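Local coordinates for macromomycin (Streptomyces macromomyceticus, PDB 2MCM), which binds non-covalently, as an apoprotein, the cytotoxic chromophore of the antibiotic auromomycin, which intercalates weakly into DNA and breaks its strands, at residues P2-S13 with E103-A112; L12-S21 with I62-S71. One frame throughout, in Å; residues are numbered along the deposited sequence.

Interaction 1: P2-S13 with E103-A112; sequences PGVTVTPATGLS and EGAAQAITFA
Q107 reaches across to V6 in this immunoglobulin-like β-sandwich, the fold of the neocarzinostatin family, joining strands 3-7 and 104-109 of its two sheets. The strands run roughly the same way, and this part of the contact is made by side chains and one direct amide-to-backbone bond. With CG anti to the backbone N (chi1 175°) and the chain extended beyond it, Q107 brings OE1 to V6 N at 2.9 Å; the donor stands 45° above the amide's carbonyl plane, away from either lone pair. The V6 and Q107 side chains slide past each other in opposite directions, V6 CG2 lying against Q107 CB. On the other branch of the amide, NE2 rests on the methyl of A9, 3.4 Å from its CB, and shares a water with V6 O. Nearer the N-terminus, the A105 methyl packs against V4 CB and CG1, and the P2 ring crosses the E103 side chain at about a right angle.

After the cis peptide bond before P8, the chain turns in and the backbones pair directly. T110 N bonds to A9 O, then L12 N to T110 O on a lone pair, at 3.0 Å and an almost straight 173°. The L12 and I109 side chains cross at about a right angle, L12 CD1 lying 3.9 Å from I109 CB, while L12 CB sits 3.7 Å from CD2 of the F111 ring. T10 and T110 stand side by side, pointing the same way. At the C-terminus, L12 O takes A112 N at 2.8 Å and also a water, which donates its other hydrogen to A112 OXT.

Interaction 2: L12-S21 with I62-S71; sequences LSNGQTVTVS and ITAQLKVHSS
V18 and L66 form a hydrogen-bonded pair in the antiparallel ladder joining strands 16-23 and 62-68, part of the three-stranded sheet of the β-sandwich. V18, V20, A64, L66 and V68 point to the buried face. On V18, chi1 of -62° puts CG1 anti to the carbonyl carbon and leaves CG2 between the backbone N and the carbonyl carbon, 3.5 Å from L66 O and within 4.1 Å of V68 CG1; the two valines cross at about a right angle. V20 CG2 and L66 CB meet more obliquely, at 4.2 Å. V68 sends its other methyl, CG2, to L12 CD1.

The other face carries T17, T19, S21, T63, Q65 and K67. T19 CG2 meets T63 CG2 at 3.6 Å. T17 CG2 touches Q65 from CB to OE1, the two side chains crossing at a slant, with OE1 at 3.6 Å from that methyl.

At the end of the ladder, a type II turn from S13 to Q16 runs into a G1 β-bulge, with G15 and Q16 both opposite V68. V68 O accepts G15 N at 2.8 Å, and V68 N bonds to Q16 O. Q16 OE1 accepts S13 N, bridging the two ends of the turn. Within the turn, N14, its CG anti to the backbone N (chi1 -178°), places OD1 near the plane of the H69 ring at its edge, and there OD1 accepts S70 N at 2.9 Å, the donor tilted 20° from the carbonyl plane.

Interactions 1 and 2, with centres 8 Å apart, share L12 and S13 and meet along one sheet. Strand 3-7 of interaction 1 pairs antiparallel with strand 16-23 of interaction 2, T7 N probably bonding to T19 O at 2.9 Å, so 16-23 is the middle strand, with 62-68 on its far side. The C-terminal end of 103-112 passes over the same region: F111 CZ packs against H69 O at 3.3 Å, and its ring also touches V68. The N-terminal strand and the C-terminus both belong to interaction 1. The chromophore is absent here; in relatives it sits in a cleft beside the sandwich.

Interaction 1: P2-S13 with E103-A112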
loop_
_atom_site.group_PDB
_atom_site.type_symbol
_atom_site.label_atom_id
_atom_site.label_comp_id
_atom_site.label_asym_id
_atom_site.label_seq_id
_atom_site.Cartn_x
_atom_site.Cartn_y
_atom_site.Cartn_z
ATOM N N PRO A 2 -12.161 0.613 -9.052
ATOM C CA PRO A 2 -11.490 0.483 -7.755
ATOM C C PRO A 2 -11.714 1.567 -6.751
ATOM O O PRO A 2 -11.611 2.770 -7.030
ATOM C CB PRO A 2 -9.999 0.270 -8.034
ATOM C CG PRO A 2 -9.915 -0.003 -9.496
ATOM C CD PRO A 2 -11.201 0.481 -10.141
ATOM N N GLY A 3 -11.945 1.116 -5.503
ATOM C CA GLY A 3 -12.100 2.071 -4.389
ATOM C C GLY A 3 -11.425 1.325 -3.169
ATOM O O GLY A 3 -11.518 0.095 -3.165
ATOM N N VAL A 4 -10.860 2.134 -2.320
ATOM C CA VAL A 4 -10.202 1.460 -1.149
ATOM C C VAL A 4 -10.509 2.312 0.095
ATOM O O VAL A 4 -10.639 3.551 0.009
ATOM C CB VAL A 4 -8.675 1.409 -1.374
ATOM C CG1 VAL A 4 -8.037 2.766 -1.118
ATOM C CG2 VAL A 4 -8.039 0.336 -0.480
ATOM N N THR A 5 -10.565 1.652 1.210
ATOM C CA THR A 5 -10.721 2.292 2.513
ATOM C C THR A 5 -9.636 1.628 3.410
ATOM O O THR A 5 -9.442 0.422 3.253
ATOM C CB THR A 5 -12.165 1.947 3.058
ATOM O OG1 THR A 5 -12.262 2.951 4.162
ATOM C CG2 THR A 5 -12.375 0.559 3.548
ATOM N N VAL A 6 -8.936 2.414 4.150
ATOM C CA VAL A 6 -7.892 1.899 5.108
ATOM C C VAL A 6 -8.372 2.286 6.503
ATOM O O VAL A 6 -8.635 3.478 6.725
ATOM C CB VAL A 6 -6.567 2.493 4.775
ATOM C CG1 VAL A 6 -5.459 2.063 5.783
ATOM C CG2 VAL A 6 -6.068 2.204 3.361
ATOM N N THR A 7 -8.480 1.266 7.375
ATOM C CA THR A 7 -8.975 1.582 8.733
ATOM C C THR A 7 -8.111 0.969 9.822
ATOM O O THR A 7 -7.882 -0.234 9.722
ATOM C CB THR A 7 -10.396 0.854 8.874
ATOM O OG1 THR A 7 -11.238 1.341 7.800
ATOM C CG2 THR A 7 -10.985 1.157 10.253
ATOM N N PRO A 8 -7.623 1.734 10.759
ATOM C CA PRO A 8 -7.762 3.185 10.849
ATOM C C PRO A 8 -6.748 3.786 9.843
ATOM O O PRO A 8 -5.879 3.048 9.317
ATOM C CB PRO A 8 -7.297 3.553 12.265
ATOM C CG PRO A 8 -6.607 2.354 12.812
ATOM C CD PRO A 8 -6.803 1.165 11.867
ATOM N N ALA A 9 -6.862 5.086 9.572
ATOM C CA ALA A 9 -5.884 5.689 8.619
ATOM C C ALA A 9 -5.139 6.862 9.212
ATOM O O ALA A 9 -4.205 7.374 8.553
ATOM C CB ALA A 9 -6.659 6.201 7.377
ATOM N N THR A 10 -5.407 7.360 10.411
ATOM C CA THR A 10 -4.726 8.518 11.016
ATOM C C THR A 10 -4.317 8.227 12.481
ATOM O O THR A 10 -4.981 7.355 13.053
ATOM C CB THR A 10 -5.713 9.777 11.070
ATOM O OG1 THR A 10 -6.918 9.314 11.772
ATOM C CG2 THR A 10 -6.084 10.252 9.658
ATOM N N GLY A 11 -3.339 8.964 12.936
ATOM C CA GLY A 11 -2.811 8.815 14.308
ATOM C C GLY A 11 -2.247 7.393 14.470
ATOM O O GLY A 11 -2.376 6.825 15.595
ATOM N N LEU A 12 -1.710 6.813 13.416
ATOM C CA LEU A 12 -1.228 5.406 13.551
ATOM C C LEU A 12 0.074 5.394 14.313
ATOM O O LEU A 12 0.878 6.290 14.423
ATOM C CB LEU A 12 -0.973 4.949 12.052
ATOM C CG LEU A 12 -2.219 4.902 11.202
ATOM C CD1 LEU A 12 -1.861 4.430 9.800
ATOM C CD2 LEU A 12 -3.336 3.961 11.743
ATOM N N SER A 13 0.270 4.114 14.848
ATOM C CA SER A 13 1.526 3.846 15.560
ATOM C C SER A 13 2.458 3.068 14.626
ATOM O O SER A 13 1.951 2.378 13.714
ATOM C CB SER A 13 1.226 2.799 16.687
ATOM O OG SER A 13 0.308 3.353 17.605
ATOM N N GLU A 103 -3.879 -0.760 -12.211
ATOM C CA GLU A 103 -5.271 -0.623 -11.784
ATOM C C GLU A 103 -5.316 -0.755 -10.242
ATOM O O GLU A 103 -4.784 -1.761 -9.676
ATOM C CB GLU A 103 -6.076 -1.799 -12.352
ATOM C CG GLU A 103 -7.543 -1.656 -12.064
ATOM C CD GLU A 103 -8.507 -2.754 -12.021
ATOM O OE1 GLU A 103 -8.296 -3.926 -11.927
ATOM O OE2 GLU A 103 -9.674 -2.264 -12.188
ATOM N N GLY A 104 -5.935 0.128 -9.501
ATOM C CA GLY A 104 -5.983 0.011 -8.020
ATOM C C GLY A 104 -6.331 1.347 -7.408
ATOM O O GLY A 104 -6.900 2.239 -8.064
ATOM N N ALA A 105 -6.011 1.475 -6.116
ATOM C CA ALA A 105 -6.327 2.744 -5.425
ATOM C C ALA A 105 -5.475 2.813 -4.160
ATOM O O ALA A 105 -4.936 1.734 -3.739
ATOM C CB ALA A 105 -7.800 2.655 -5.028
ATOM N N ALA A 106 -5.355 3.943 -3.552
ATOM C CA ALA A 106 -4.559 4.116 -2.352
ATOM C C ALA A 106 -5.185 5.212 -1.503
ATOM O O ALA A 106 -5.966 6.075 -1.954
ATOM C CB ALA A 106 -3.086 4.430 -2.640
ATOM N N GLN A 107 -4.897 5.176 -0.197
ATOM C CA GLN A 107 -5.376 6.182 0.738
ATOM C C GLN A 107 -4.241 6.766 1.537
ATOM O O GLN A 107 -3.414 5.928 2.109
ATOM C CB GLN A 107 -6.456 5.625 1.644
ATOM C CG GLN A 107 -6.906 6.614 2.722
ATOM C CD GLN A 107 -8.093 6.093 3.479
ATOM O OE1 GLN A 107 -8.798 5.136 3.209
ATOM N NE2 GLN A 107 -8.466 6.828 4.527
ATOM N N ALA A 108 -3.989 8.027 1.657
ATOM C CA ALA A 108 -2.900 8.644 2.435
ATOM C C ALA A 108 -3.192 8.312 3.949
ATOM O O ALA A 108 -4.341 8.246 4.358
ATOM C CB ALA A 108 -3.038 10.164 2.182
ATOM N N ILE A 109 -2.049 8.022 4.616
ATOM C CA ILE A 109 -2.246 7.680 6.074
ATOM C C ILE A 109 -1.316 8.624 6.821
ATOM O O ILE A 109 -0.350 9.196 6.294
ATOM C CB ILE A 109 -1.875 6.170 6.290
ATOM C CG1 ILE A 109 -0.414 6.002 5.842
ATOM C CG2 ILE A 109 -2.899 5.240 5.648
ATOM C CD1 ILE A 109 0.104 4.525 6.194
ATOM N N THR A 110 -1.593 8.763 8.145
ATOM C CA THR A 110 -0.737 9.614 8.948
ATOM C C THR A 110 -0.430 8.883 10.288
ATOM O O THR A 110 -1.263 8.128 10.746
ATOM C CB THR A 110 -1.379 10.992 9.307
ATOM O OG1 THR A 110 -2.483 10.762 10.191
ATOM C CG2 THR A 110 -1.905 11.750 8.044
ATOM N N PHE A 111 0.719 9.224 10.794
ATOM C CA PHE A 111 1.185 8.619 12.073
ATOM C C PHE A 111 1.189 9.682 13.164
ATOM O O PHE A 111 1.528 10.850 12.952
ATOM C CB PHE A 111 2.638 8.144 11.868
ATOM C CG PHE A 111 2.678 6.944 10.937
ATOM C CD1 PHE A 111 2.750 7.127 9.572
ATOM C CD2 PHE A 111 2.580 5.666 11.429
ATOM C CE1 PHE A 111 2.740 6.005 8.716
ATOM C CE2 PHE A 111 2.596 4.520 10.610
ATOM C CZ PHE A 111 2.704 4.705 9.239
ATOM N N ALA A 112 0.904 9.135 14.327
ATOM C CA ALA A 112 0.898 9.992 15.561
ATOM C C ALA A 112 2.289 10.460 15.896
ATOM O O ALA A 112 2.276 11.632 16.418
ATOM C CB ALA A 112 0.257 9.137 16.649
ATOM O OXT ALA A 112 3.308 9.784 15.678
HETATM O O HOH W 1 -10.376 5.753 6.967
HETATM O O HOH W 2 3.452 7.123 15.434
#

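Interaction 2: L12-S21 with I62-S71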
loop_
_atom_site.group_PDB
_atom_site.type_symbol
_atom_site.label_atom_id
_atom_site.label_comp_id
_atom_site.label_asym_id
_atom_site.label_seq_id
_atom_site.Cartn_x
_atom_site.Cartn_y
_atom_site.Cartn_z
ATOM N N LEU A 12 -1.710 6.813 13.416
ATOM C CA LEU A 12 -1.228 5.406 13.551
ATOM C C LEU A 12 0.074 5.394 14.313
ATOM O O LEU A 12 0.878 6.290 14.423
ATOM C CB LEU A 12 -0.973 4.949 12.052
ATOM C CG LEU A 12 -2.219 4.902 11.202
ATOM C CD1 LEU A 12 -1.861 4.430 9.800
ATOM C CD2 LEU A 12 -3.336 3.961 11.743
ATOM N N SER A 13 0.270 4.114 14.848
ATOM C CA SER A 13 1.526 3.846 15.560
ATOM C C SER A 13 2.458 3.068 14.626
ATOM O O SER A 13 1.951 2.378 13.714
ATOM C CB SER A 13 1.226 2.799 16.687
ATOM O OG SER A 13 0.308 3.353 17.605
ATOM N N ASN A 14 3.720 3.065 14.897
ATOM C CA ASN A 14 4.720 2.274 14.191
ATOM C C ASN A 14 4.409 0.794 14.506
ATOM O O ASN A 14 4.247 0.468 15.727
ATOM C CB ASN A 14 6.125 2.657 14.699
ATOM C CG ASN A 14 7.149 1.866 13.942
ATOM O OD1 ASN A 14 7.187 1.797 12.701
ATOM N ND2 ASN A 14 8.097 1.252 14.669
ATOM N N GLY A 15 4.234 -0.060 13.530
ATOM C CA GLY A 15 3.987 -1.477 13.780
ATOM C C GLY A 15 2.566 -1.829 13.969
ATOM O O GLY A 15 2.121 -2.908 14.458
ATOM N N GLN A 16 1.647 -0.900 13.652
ATOM C CA GLN A 16 0.215 -1.070 13.759
ATOM C C GLN A 16 -0.392 -1.841 12.600
ATOM O O GLN A 16 0.073 -1.614 11.400
ATOM C CB GLN A 16 -0.550 0.301 13.817
ATOM C CG GLN A 16 -2.026 0.119 14.153
ATOM C CD GLN A 16 -2.626 1.435 14.690
ATOM O OE1 GLN A 16 -1.895 2.398 14.780
ATOM N NE2 GLN A 16 -3.876 1.425 15.097
ATOM N N THR A 17 -1.325 -2.692 12.798
ATOM C CA THR A 17 -1.967 -3.440 11.720
ATOM C C THR A 17 -3.165 -2.624 11.254
ATOM O O THR A 17 -3.979 -2.264 12.118
ATOM C CB THR A 17 -2.531 -4.851 12.202
ATOM O OG1 THR A 17 -1.349 -5.578 12.575
ATOM C CG2 THR A 17 -3.232 -5.587 11.028
ATOM N N VAL A 18 -3.283 -2.389 9.939
ATOM C CA VAL A 18 -4.524 -1.663 9.482
ATOM C C VAL A 18 -5.279 -2.617 8.562
ATOM O O VAL A 18 -4.667 -3.648 8.132
ATOM C CB VAL A 18 -4.142 -0.369 8.767
ATOM C CG1 VAL A 18 -3.392 0.637 9.630
ATOM C CG2 VAL A 18 -3.386 -0.601 7.473
ATOM N N THR A 19 -6.530 -2.365 8.260
ATOM C CA THR A 19 -7.254 -3.247 7.355
ATOM C C THR A 19 -7.459 -2.462 6.012
ATOM O O THR A 19 -7.941 -1.322 6.163
ATOM C CB THR A 19 -8.653 -3.626 7.946
ATOM O OG1 THR A 19 -8.364 -4.355 9.203
ATOM C CG2 THR A 19 -9.528 -4.428 6.965
ATOM N N VAL A 20 -7.085 -3.077 4.964
ATOM C CA VAL A 20 -7.292 -2.425 3.614
ATOM C C VAL A 20 -8.500 -3.099 3.008
ATOM O O VAL A 20 -8.453 -4.331 2.796
ATOM C CB VAL A 20 -6.055 -2.620 2.757
ATOM C CG1 VAL A 20 -6.265 -1.990 1.342
ATOM C CG2 VAL A 20 -4.799 -2.060 3.374
ATOM N N SER A 21 -9.572 -2.419 2.714
ATOM C CA SER A 21 -10.794 -2.959 2.111
ATOM C C SER A 21 -10.980 -2.287 0.724
ATOM O O SER A 21 -11.032 -1.047 0.687
ATOM C CB SER A 21 -12.095 -2.678 2.838
ATOM O OG SER A 21 -11.935 -3.120 4.177
ATOM N N ILE A 62 -11.404 -7.288 -1.996
ATOM C CA ILE A 62 -10.245 -7.746 -1.251
ATOM C C ILE A 62 -10.354 -7.089 0.139
ATOM O O ILE A 62 -10.653 -5.881 0.259
ATOM C CB ILE A 62 -8.868 -7.336 -1.859
ATOM C CG1 ILE A 62 -8.568 -8.277 -3.051
ATOM C CG2 ILE A 62 -7.778 -7.364 -0.733
ATOM C CD1 ILE A 62 -7.258 -7.871 -3.768
ATOM N N THR A 63 -10.081 -7.918 1.171
ATOM C CA THR A 63 -10.019 -7.325 2.543
ATOM C C THR A 63 -8.685 -7.906 3.073
ATOM O O THR A 63 -8.649 -9.168 3.099
ATOM C CB THR A 63 -11.168 -7.683 3.515
ATOM O OG1 THR A 63 -12.375 -7.157 2.937
ATOM C CG2 THR A 63 -10.931 -6.963 4.887
ATOM N N ALA A 64 -7.740 -7.068 3.383
ATOM C CA ALA A 64 -6.449 -7.552 3.851
ATOM C C ALA A 64 -5.893 -6.739 4.999
ATOM O O ALA A 64 -6.091 -5.535 5.118
ATOM C CB ALA A 64 -5.431 -7.432 2.680
ATOM N N GLN A 65 -5.112 -7.436 5.816
ATOM C CA GLN A 65 -4.399 -6.800 6.933
ATOM C C GLN A 65 -3.040 -6.396 6.430
ATOM O O GLN A 65 -2.372 -7.230 5.741
ATOM C CB GLN A 65 -4.275 -7.764 8.155
ATOM C CG GLN A 65 -5.647 -8.000 8.770
ATOM C CD GLN A 65 -5.490 -8.645 10.154
ATOM O OE1 GLN A 65 -4.415 -8.990 10.670
ATOM N NE2 GLN A 65 -6.664 -8.818 10.734
ATOM N N LEU A 66 -2.548 -5.263 6.811
ATOM C CA LEU A 66 -1.262 -4.748 6.445
ATOM C C LEU A 66 -0.579 -4.126 7.670
ATOM O O LEU A 66 -1.234 -3.295 8.301
ATOM C CB LEU A 66 -1.443 -3.671 5.288
ATOM C CG LEU A 66 -0.169 -2.983 4.874
ATOM C CD1 LEU A 66 0.804 -3.879 4.159
ATOM C CD2 LEU A 66 -0.490 -1.762 3.967
ATOM N N LYS A 67 0.660 -4.534 7.942
ATOM C CA LYS A 67 1.351 -3.889 9.086
ATOM C C LYS A 67 2.059 -2.649 8.576
ATOM O O LYS A 67 2.887 -2.799 7.602
ATOM C CB LYS A 67 2.319 -4.927 9.696
ATOM C CG LYS A 67 2.726 -4.423 11.104
ATOM C CD LYS A 67 3.612 -5.458 11.831
ATOM C CE LYS A 67 2.881 -6.775 12.037
ATOM N NZ LYS A 67 3.701 -7.709 12.947
ATOM N N VAL A 68 1.862 -1.488 9.148
ATOM C CA VAL A 68 2.526 -0.260 8.660
ATOM C C VAL A 68 3.568 0.228 9.636
ATOM O O VAL A 68 3.520 -0.074 10.853
ATOM C CB VAL A 68 1.513 0.896 8.367
ATOM C CG1 VAL A 68 0.604 0.462 7.209
ATOM C CG2 VAL A 68 0.756 1.297 9.623
ATOM N N HIS A 69 4.517 0.968 9.131
ATOM C CA HIS A 69 5.633 1.484 9.936
ATOM C C HIS A 69 5.876 2.957 9.614
ATOM O O HIS A 69 5.648 3.436 8.507
ATOM C CB HIS A 69 6.927 0.675 9.659
ATOM C CG HIS A 69 6.775 -0.801 10.008
ATOM N ND1 HIS A 69 6.366 -1.785 9.216
ATOM C CD2 HIS A 69 6.979 -1.360 11.243
ATOM C CE1 HIS A 69 6.326 -2.945 9.898
ATOM N NE2 HIS A 69 6.709 -2.687 11.143
ATOM N N SER A 70 6.267 3.666 10.677
ATOM C CA SER A 70 6.428 5.140 10.473
ATOM C C SER A 70 7.615 5.476 9.635
ATOM O O SER A 70 7.638 6.608 9.095
ATOM C CB SER A 70 6.386 5.920 11.798
ATOM O OG SER A 70 7.415 5.389 12.617
ATOM N N SER A 71 8.584 4.594 9.534
ATOM C CA SER A 71 9.749 4.773 8.642
ATOM C C SER A 71 9.946 3.394 8.015
ATOM O O SER A 71 9.723 2.354 8.729
ATOM C CB SER A 71 11.021 5.239 9.302
ATOM O OG SER A 71 10.885 6.565 9.812
HETATM O O HOH W 3 -2.759 -7.991 13.522
#